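Local coordinates for uncharacterized protein (Bacteroides ovatus, PDB 4FS7) that is of unknown function but, as an extracellular leucine-rich repeat protein of the BspA type, probably binds other proteins, at residues F4-E8 against I9-F13; S189-L192 against P193-L196; M213-P216 against N217-Y221; I236-D239 against S240-E243. All coordinates share one frame; numbering follows the deposited sequence.

From the N terminus, contact 1 (4-13) closes first: the chain turns back at once in a beta hairpin, and its strand 9-13 pairs onward with strand 19-25 in the mixed sheet that begins the molecule. Contacts 2, 3 and 4 follow in the leucine-rich repeats, each closing a tight turn just ahead of a strand of one parallel sheet, at 198-199, 221-222 and 243-244. No contact nests in or crosses another; all four lie in series. Contact 1 is remote, about 44 Å centre to centre from contact 2. The other three are neighbouring rungs: S218 OG hydrogen-bonds to L196 O, and Y220 O accepts from the backbone N of T242 and E243.

Contact 1. Residues F4-E8 against I9-F13; sequences FVIDE and ITYNF
A tight beta hairpin with a type II' turn from I6 to I9 brings F4 against Y11 and F13 at the start of the chain. Two hydrogen-bonded pairs close it. Beside the turn, I6 N donates a hydrogen bond to I9 O at 2.9 Å, and I9 N donates one to I6 O at 3.0 Å, approaching well above that carbonyl's plane. In the outer pair Y11 N donates to F4 O at 2.9 Å and F4 N donates back to Y11 O at 3.2 Å; between the two pairs, the methyls V5 CG2 and T10 CG2 meet on the other face of the sheet.

F4, I6, I9 and Y11 share one face, and there the aromatic residues gather. The F4 ring is swung between its own backbone N and carbonyl carbon (chi1 65°), which lays one face under Y11 CB, a CH-pi contact 3.9 Å from the ring centroid. The two ring planes are nearly parallel, at 21°, but slid apart with little overlap. F13 approaches F4 obliquely, CE1 to CE1 at 3.5 Å. Broad apolar rings cover the hairpin where V20 and V50 pack, with Y52 stacked on F4.

Farther along the Y11 ring, I6 CB lies 3.9 Å from Y11 CE2. The hydroxyl Y11 OH is 2.7 Å from a water that also donates to I6 O. That carbonyl therefore accepts both the I9 amide and the water: apolar contacts hold the tyrosine ring along its length, while a polar bridge to the turn probably limits how its end can shift.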
# COMPACT_ATOMS: atom_id res chain seq x y z
N PHE A 4 38.32 8.23 20.20
CA PHE A 4 38.40 9.06 21.40
C PHE A 4 37.04 9.61 21.79
O PHE A 4 36.08 9.46 21.02
CB PHE A 4 39.45 10.18 21.22
CG PHE A 4 39.10 11.18 20.14
CD1 PHE A 4 39.42 10.96 18.84
CD2 PHE A 4 38.47 12.36 20.48
CE1 PHE A 4 39.09 11.89 17.86
CE2 PHE A 4 38.13 13.29 19.50
CZ PHE A 4 38.45 13.05 18.20
N VAL A 5 36.97 10.23 22.97
CA VAL A 5 35.76 10.77 23.58
C VAL A 5 36.00 12.22 23.95
O VAL A 5 37.07 12.56 24.47
CB VAL A 5 35.38 10.01 24.88
CG1 VAL A 5 34.05 10.49 25.45
CG2 VAL A 5 35.41 8.48 24.65
N ILE A 6 35.03 13.09 23.66
CA ILE A 6 35.02 14.48 24.14
C ILE A 6 33.66 14.73 24.78
O ILE A 6 32.64 14.51 24.11
CB ILE A 6 35.28 15.51 23.04
CG1 ILE A 6 36.62 15.25 22.36
CG2 ILE A 6 35.17 16.95 23.58
CD1 ILE A 6 37.85 15.47 23.21
N ASP A 7 33.63 15.14 26.04
CA ASP A 7 32.39 15.29 26.79
C ASP A 7 31.58 13.99 26.67
O ASP A 7 32.10 12.90 26.99
CB ASP A 7 31.65 16.57 26.37
CG ASP A 7 32.48 17.84 26.60
OD1 ASP A 7 33.10 17.93 27.69
OD2 ASP A 7 32.57 18.72 25.72
N GLU A 8 30.33 14.08 26.20
CA GLU A 8 29.46 12.91 26.17
C GLU A 8 29.53 12.11 24.87
O GLU A 8 28.83 11.12 24.73
CB GLU A 8 28.00 13.33 26.44
CG GLU A 8 27.77 14.01 27.79
CD GLU A 8 28.05 13.09 28.99
OE1 GLU A 8 27.83 11.86 28.89
OE2 GLU A 8 28.49 13.62 30.03
N ILE A 9 30.40 12.48 23.94
CA ILE A 9 30.33 11.97 22.56
C ILE A 9 31.61 11.25 22.16
O ILE A 9 32.72 11.69 22.53
CB ILE A 9 30.07 13.12 21.58
CG1 ILE A 9 28.75 13.82 21.99
CG2 ILE A 9 29.96 12.60 20.11
CD1 ILE A 9 28.49 15.12 21.27
N THR A 10 31.47 10.15 21.44
CA THR A 10 32.61 9.40 20.93
C THR A 10 32.81 9.66 19.43
O THR A 10 31.84 9.91 18.70
CB THR A 10 32.55 7.88 21.23
OG1 THR A 10 31.56 7.24 20.37
CG2 THR A 10 32.22 7.65 22.68
N TYR A 11 34.07 9.57 18.99
CA TYR A 11 34.51 9.94 17.67
C TYR A 11 35.40 8.88 17.09
O TYR A 11 36.21 8.26 17.82
CB TYR A 11 35.25 11.29 17.68
CG TYR A 11 34.39 12.44 18.17
CD1 TYR A 11 33.60 13.14 17.26
CD2 TYR A 11 34.30 12.78 19.52
CE1 TYR A 11 32.79 14.16 17.67
CE2 TYR A 11 33.52 13.83 19.93
CZ TYR A 11 32.70 14.49 19.00
OH TYR A 11 31.89 15.51 19.46
N ASN A 12 35.31 8.73 15.78
CA ASN A 12 36.24 7.95 15.00
C ASN A 12 36.92 8.82 13.94
O ASN A 12 36.26 9.64 13.31
CB ASN A 12 35.57 6.77 14.28
CG ASN A 12 35.01 5.73 15.21
OD1 ASN A 12 35.16 5.79 16.41
ND2 ASN A 12 34.24 4.81 14.64
N PHE A 13 38.21 8.64 13.74
CA PHE A 13 38.89 9.30 12.62
C PHE A 13 38.33 8.80 11.29
O PHE A 13 38.01 7.60 11.14
CB PHE A 13 40.41 9.09 12.68
CG PHE A 13 41.02 9.61 13.94
CD1 PHE A 13 41.05 10.96 14.19
CD2 PHE A 13 41.51 8.75 14.90
CE1 PHE A 13 41.57 11.47 15.36
CE2 PHE A 13 42.03 9.23 16.08
CZ PHE A 13 42.06 10.61 16.32
O HOH W 1 31.92 16.26 22.03

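Contact 2. Residues S189-L192 against P193-L196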
# COMPACT_ATOMS: atom_id res chain seq x y z
N SER A 189 -5.90 11.94 3.02
CA SER A 189 -5.77 12.43 1.67
C SER A 189 -4.31 12.39 1.23
O SER A 189 -3.41 12.51 2.06
CB SER A 189 -6.20 13.90 1.62
OG SER A 189 -7.44 14.13 2.26
N ILE A 190 -4.10 12.34 -0.07
CA ILE A 190 -2.79 12.57 -0.64
C ILE A 190 -2.95 13.11 -2.03
O ILE A 190 -3.80 12.64 -2.81
CB ILE A 190 -1.89 11.30 -0.61
CG1 ILE A 190 -0.43 11.66 -0.92
CG2 ILE A 190 -2.43 10.22 -1.49
CD1 ILE A 190 0.55 10.55 -0.62
N LYS A 191 -2.12 14.09 -2.38
CA LYS A 191 -1.98 14.60 -3.73
C LYS A 191 -0.85 13.87 -4.42
O LYS A 191 0.30 13.99 -4.04
CB LYS A 191 -1.74 16.11 -3.71
CG LYS A 191 -1.62 16.72 -5.09
CD LYS A 191 -1.56 18.24 -5.07
CE LYS A 191 -1.46 18.83 -6.50
NZ LYS A 191 -2.49 18.24 -7.44
N LEU A 192 -1.17 13.10 -5.44
CA LEU A 192 -0.19 12.32 -6.13
C LEU A 192 0.61 13.21 -7.07
O LEU A 192 0.09 14.16 -7.63
CB LEU A 192 -0.87 11.17 -6.89
CG LEU A 192 -1.53 10.11 -6.00
CD1 LEU A 192 -2.25 9.09 -6.89
CD2 LEU A 192 -0.49 9.38 -5.12
N PRO A 193 1.91 12.87 -7.30
CA PRO A 193 2.69 13.60 -8.30
C PRO A 193 1.93 13.64 -9.62
O PRO A 193 1.33 12.64 -10.02
CB PRO A 193 3.97 12.77 -8.38
CG PRO A 193 4.12 12.22 -7.03
CD PRO A 193 2.72 11.89 -6.60
N ARG A 194 1.97 14.77 -10.30
CA ARG A 194 1.10 15.04 -11.44
C ARG A 194 1.33 14.15 -12.65
O ARG A 194 0.44 14.01 -13.48
CB ARG A 194 1.15 16.54 -11.82
CG ARG A 194 0.54 17.48 -10.75
CD ARG A 194 0.86 18.96 -11.02
NE ARG A 194 0.28 19.88 -10.03
CZ ARG A 194 0.99 20.53 -9.11
NH1 ARG A 194 2.30 20.37 -9.05
NH2 ARG A 194 0.39 21.35 -8.26
N ASN A 195 2.52 13.57 -12.75
CA ASN A 195 2.89 12.66 -13.83
C ASN A 195 3.22 11.25 -13.31
O ASN A 195 3.95 10.51 -13.92
CB ASN A 195 4.08 13.21 -14.61
CG ASN A 195 4.13 12.71 -16.04
OD1 ASN A 195 5.20 12.39 -16.53
ND2 ASN A 195 2.98 12.67 -16.71
N LEU A 196 2.66 10.88 -12.16
CA LEU A 196 2.90 9.56 -11.58
C LEU A 196 2.48 8.48 -12.57
O LEU A 196 1.42 8.59 -13.19
CB LEU A 196 2.10 9.39 -10.27
CG LEU A 196 2.52 8.21 -9.41
CD1 LEU A 196 3.91 8.42 -8.79
CD2 LEU A 196 1.48 7.94 -8.33
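In one of the two modelled positions of R194, the aliphatic end of K191 lies over one face of the guanidinium, with K191 CE 3.6 Å from R194 NH2; the pairing is therefore tentative. The lysine chain leaves with CG opposite the backbone N (chi1 -179°) and runs straight to CE, where a final bend at chi4 turns the ammonium aside. R194 is extended from CG to NE, and the two long chains approach at a slant. What touches is methylene against a flat cation; the charged atoms stay a little farther apart, K191 NZ to R194 NE being 4.1 Å. This nearness of like charges probably costs something, but in this position R194 NH1 has a salt bridge to D171 that would offset it. Lysine and arginine suit this exposed side, having long apolar stems that can pack while the charged ends stay at the surface.

The other side of the chain faces inward. L192 and L196 meet through their methyl ends, CD2 to CD2 at 4.0 Å, and both also touch L176 of strand 175-176. These are inward-pointing leucines of a leucine-rich repeat, stacked on a residue of the preceding rung, while M213, a selenomethionine, covers L192 from the next. L196 has CG opposite its backbone N (chi1 -166°), which carries the branch back toward L192.

Between the two leucines P193 starts a type I turn that runs to L196. It supplies the carbonyl that closes the turn, L196 N donating to P193 O at 3.1 Å, and its ring, without an N-H, has no donor to satisfy.

Contact 3. Residues M213-P216 against N217-Y221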
# COMPACT_ATOMS: atom_id res chain seq x y z
N MSE A 213 -7.95 10.76 -3.03
CA MSE A 213 -6.78 10.50 -3.88
C MSE A 213 -7.25 10.41 -5.31
O MSE A 213 -7.96 9.49 -5.70
CB MSE A 213 -6.04 9.25 -3.47
CG MSE A 213 -4.65 9.16 -4.08
SE MSE A 213 -3.69 7.53 -3.57
CE MSE A 213 -5.10 6.31 -4.08
N GLU A 214 -6.92 11.42 -6.10
CA GLU A 214 -7.28 11.45 -7.51
C GLU A 214 -6.16 10.84 -8.30
O GLU A 214 -4.99 11.07 -8.01
CB GLU A 214 -7.53 12.88 -7.92
CG GLU A 214 -8.81 13.39 -7.30
CD GLU A 214 -10.04 12.60 -7.78
OE1 GLU A 214 -10.25 12.53 -9.01
OE2 GLU A 214 -10.77 12.02 -6.93
N PHE A 215 -6.49 10.04 -9.30
CA PHE A 215 -5.51 9.42 -10.16
C PHE A 215 -5.12 10.35 -11.30
O PHE A 215 -5.98 10.76 -12.06
CB PHE A 215 -6.08 8.17 -10.78
CG PHE A 215 -6.52 7.10 -9.82
CD1 PHE A 215 -5.77 6.75 -8.72
CD2 PHE A 215 -7.70 6.41 -10.06
CE1 PHE A 215 -6.19 5.73 -7.85
CE2 PHE A 215 -8.11 5.38 -9.23
CZ PHE A 215 -7.37 5.04 -8.13
N PRO A 216 -3.83 10.64 -11.45
CA PRO A 216 -3.39 11.38 -12.62
C PRO A 216 -3.67 10.58 -13.89
O PRO A 216 -3.66 9.36 -13.85
CB PRO A 216 -1.88 11.51 -12.38
CG PRO A 216 -1.66 11.30 -10.96
CD PRO A 216 -2.72 10.39 -10.51
N ASN A 217 -3.84 11.26 -15.01
CA ASN A 217 -4.04 10.59 -16.29
C ASN A 217 -2.90 9.69 -16.69
O ASN A 217 -3.09 8.70 -17.43
CB ASN A 217 -4.38 11.62 -17.39
CG ASN A 217 -5.74 12.26 -17.15
OD1 ASN A 217 -6.59 11.71 -16.42
ND2 ASN A 217 -5.97 13.42 -17.78
N SER A 218 -1.70 10.00 -16.19
CA SER A 218 -0.49 9.24 -16.49
C SER A 218 -0.37 7.88 -15.72
O SER A 218 0.45 7.06 -16.08
CB SER A 218 0.76 10.08 -16.16
OG SER A 218 0.63 10.60 -14.83
N LEU A 219 -1.14 7.72 -14.65
CA LEU A 219 -1.01 6.58 -13.78
C LEU A 219 -1.64 5.36 -14.41
O LEU A 219 -2.84 5.34 -14.70
CB LEU A 219 -1.65 6.90 -12.44
CG LEU A 219 -1.71 5.78 -11.41
CD1 LEU A 219 -0.35 5.28 -10.98
CD2 LEU A 219 -2.50 6.26 -10.22
N TYR A 220 -0.82 4.33 -14.67
CA TYR A 220 -1.34 3.18 -15.41
C TYR A 220 -1.29 1.86 -14.66
O TYR A 220 -1.84 0.88 -15.14
CB TYR A 220 -0.66 3.06 -16.77
CG TYR A 220 0.79 2.75 -16.73
CD1 TYR A 220 1.24 1.47 -16.48
CD2 TYR A 220 1.74 3.76 -16.92
CE1 TYR A 220 2.62 1.19 -16.45
CE2 TYR A 220 3.10 3.50 -16.87
CZ TYR A 220 3.52 2.21 -16.62
OH TYR A 220 4.86 1.89 -16.59
N TYR A 221 -0.63 1.84 -13.49
CA TYR A 221 -0.40 0.61 -12.75
C TYR A 221 -0.61 0.76 -11.29
O TYR A 221 -0.04 1.66 -10.67
CB TYR A 221 1.03 0.11 -13.02
CG TYR A 221 1.40 -1.18 -12.31
CD1 TYR A 221 1.89 -1.19 -11.00
CD2 TYR A 221 1.21 -2.38 -12.92
CE1 TYR A 221 2.22 -2.37 -10.37
CE2 TYR A 221 1.49 -3.58 -12.27
CZ TYR A 221 1.99 -3.57 -10.98
OH TYR A 221 2.30 -4.76 -10.33
O HOH W 2 -7.49 9.62 -14.14
O HOH W 3 -4.96 6.98 -14.57
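P216 O accepts from two donors: a water at 2.8 Å and the backbone N of L219 at 3.1 Å. The amide bond is fairly straight at its hydrogen (163°), yet L219 N stands 58° out of the carbonyl plane, as the tight curl of the chain requires. The same water also donates to L219 O, at 2.7 Å, and so spans the mouth of the turn. A second water donates to F215 O and, more distantly, to N217 OD1, giving the exposed asparagine amide a polar task beside the bend.

This is a type I turn from P216 to L219, leading into strand 221-222 of the leucine-rich repeat sheet. P216 opens the turn, offers its carbonyl, and lays its ring against L219 CB on the apolar side. L219, the fourth residue of the turn, is buried. With CG opposite the backbone N (chi1 175°), it sends CD2 obliquely against the F215 ring, 3.6 Å from CD1. F215 in turn meets F241 of the next rung edge-to-face. S218 OG lies 3.6 Å from P216 CB and hydrogen-bonds to L196 O of the preceding turn.

Contact 4. Residues I236-D239 against S240-E243; sequences IIPD and SFTE
F241 lies with its ring edge against P238, whose CD comes to 3.4 Å from F241 CD1, close to the ring plane. The phenyl group stands beside its own backbone N (chi1 -79°), which brings that edge to the proline. From another direction I237 CG2 reaches F241 CB at 3.8 Å, the two side chains crossing at about a right angle. A branched isoleucine and a broad phenyl ring fit this buried side, where L265 touches both and F215 meets the F241 ring edge-to-face.

S240, also well covered, puts OG 3.3 Å from P238 CG: its hydroxyl is turned between backbone N and carbonyl carbon (chi1 42°), toward the CG corner of the proline ring. Serine is small enough for OG to sit against P238 at this corner of the turn. P238 to F241 is a type I turn between strand 234-237 and strand 243-244 of the leucine-rich repeat coil. F241 N closes it by donating to P238 O at 3.1 Å, from above the carbonyl plane. A water donates to P238 O as well, at 2.7 Å, and to F241 O, so both carbonyls are gripped. D239 at the outer corner carries its carboxylate away from the turn, and OD1 accepts from N262.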
# COMPACT_ATOMS: atom_id res chain seq x y z
N ILE A 236 -13.71 4.49 -9.31
CA ILE A 236 -13.78 4.38 -10.75
C ILE A 236 -12.38 4.18 -11.25
O ILE A 236 -11.49 5.03 -11.01
CB ILE A 236 -14.44 5.62 -11.41
CG1 ILE A 236 -15.87 5.79 -10.91
CG2 ILE A 236 -14.35 5.51 -12.91
CD1 ILE A 236 -16.56 6.99 -11.50
N ILE A 237 -12.14 3.07 -11.92
CA ILE A 237 -10.88 2.85 -12.59
C ILE A 237 -10.99 3.39 -14.00
O ILE A 237 -11.75 2.87 -14.80
CB ILE A 237 -10.48 1.33 -12.60
CG1 ILE A 237 -10.30 0.79 -11.15
CG2 ILE A 237 -9.20 1.10 -13.41
CD1 ILE A 237 -9.20 1.44 -10.31
N PRO A 238 -10.28 4.48 -14.30
CA PRO A 238 -10.42 5.10 -15.62
C PRO A 238 -9.70 4.29 -16.68
O PRO A 238 -8.88 3.38 -16.41
CB PRO A 238 -9.77 6.48 -15.42
CG PRO A 238 -8.68 6.21 -14.44
CD PRO A 238 -9.34 5.24 -13.46
N ASP A 239 -10.03 4.61 -17.92
CA ASP A 239 -9.49 3.90 -19.07
C ASP A 239 -7.97 4.01 -19.19
O ASP A 239 -7.33 3.25 -19.94
CB ASP A 239 -10.15 4.38 -20.38
CG ASP A 239 -11.63 4.04 -20.48
OD1 ASP A 239 -12.06 2.99 -19.90
OD2 ASP A 239 -12.37 4.82 -21.18
N SER A 240 -7.37 4.98 -18.49
CA SER A 240 -5.93 5.19 -18.49
C SER A 240 -5.14 4.10 -17.75
O SER A 240 -3.93 3.94 -17.98
CB SER A 240 -5.60 6.58 -17.90
OG SER A 240 -6.40 6.84 -16.77
N PHE A 241 -5.80 3.31 -16.91
CA PHE A 241 -5.12 2.17 -16.29
C PHE A 241 -4.96 1.07 -17.31
O PHE A 241 -5.89 0.78 -18.06
CB PHE A 241 -5.85 1.67 -15.05
CG PHE A 241 -5.60 2.51 -13.85
CD1 PHE A 241 -6.33 3.62 -13.60
CD2 PHE A 241 -4.50 2.24 -13.04
CE1 PHE A 241 -6.04 4.43 -12.51
CE2 PHE A 241 -4.23 3.05 -11.96
CZ PHE A 241 -5.04 4.12 -11.70
N THR A 242 -3.77 0.45 -17.31
CA THR A 242 -3.52 -0.72 -18.12
C THR A 242 -3.30 -2.01 -17.32
O THR A 242 -3.53 -3.09 -17.88
CB THR A 242 -2.40 -0.48 -19.08
OG1 THR A 242 -1.22 -0.20 -18.33
CG2 THR A 242 -2.73 0.68 -20.06
N GLU A 243 -2.90 -1.92 -16.06
CA GLU A 243 -2.78 -3.10 -15.23
C GLU A 243 -3.05 -2.81 -13.77
O GLU A 243 -2.52 -1.86 -13.21
CB GLU A 243 -1.41 -3.75 -15.37
CG GLU A 243 -1.32 -5.04 -14.58
CD GLU A 243 -0.03 -5.83 -14.73
OE1 GLU A 243 0.89 -5.37 -15.44
OE2 GLU A 243 0.07 -6.91 -14.13
O HOH W 4 -8.74 0.84 -17.32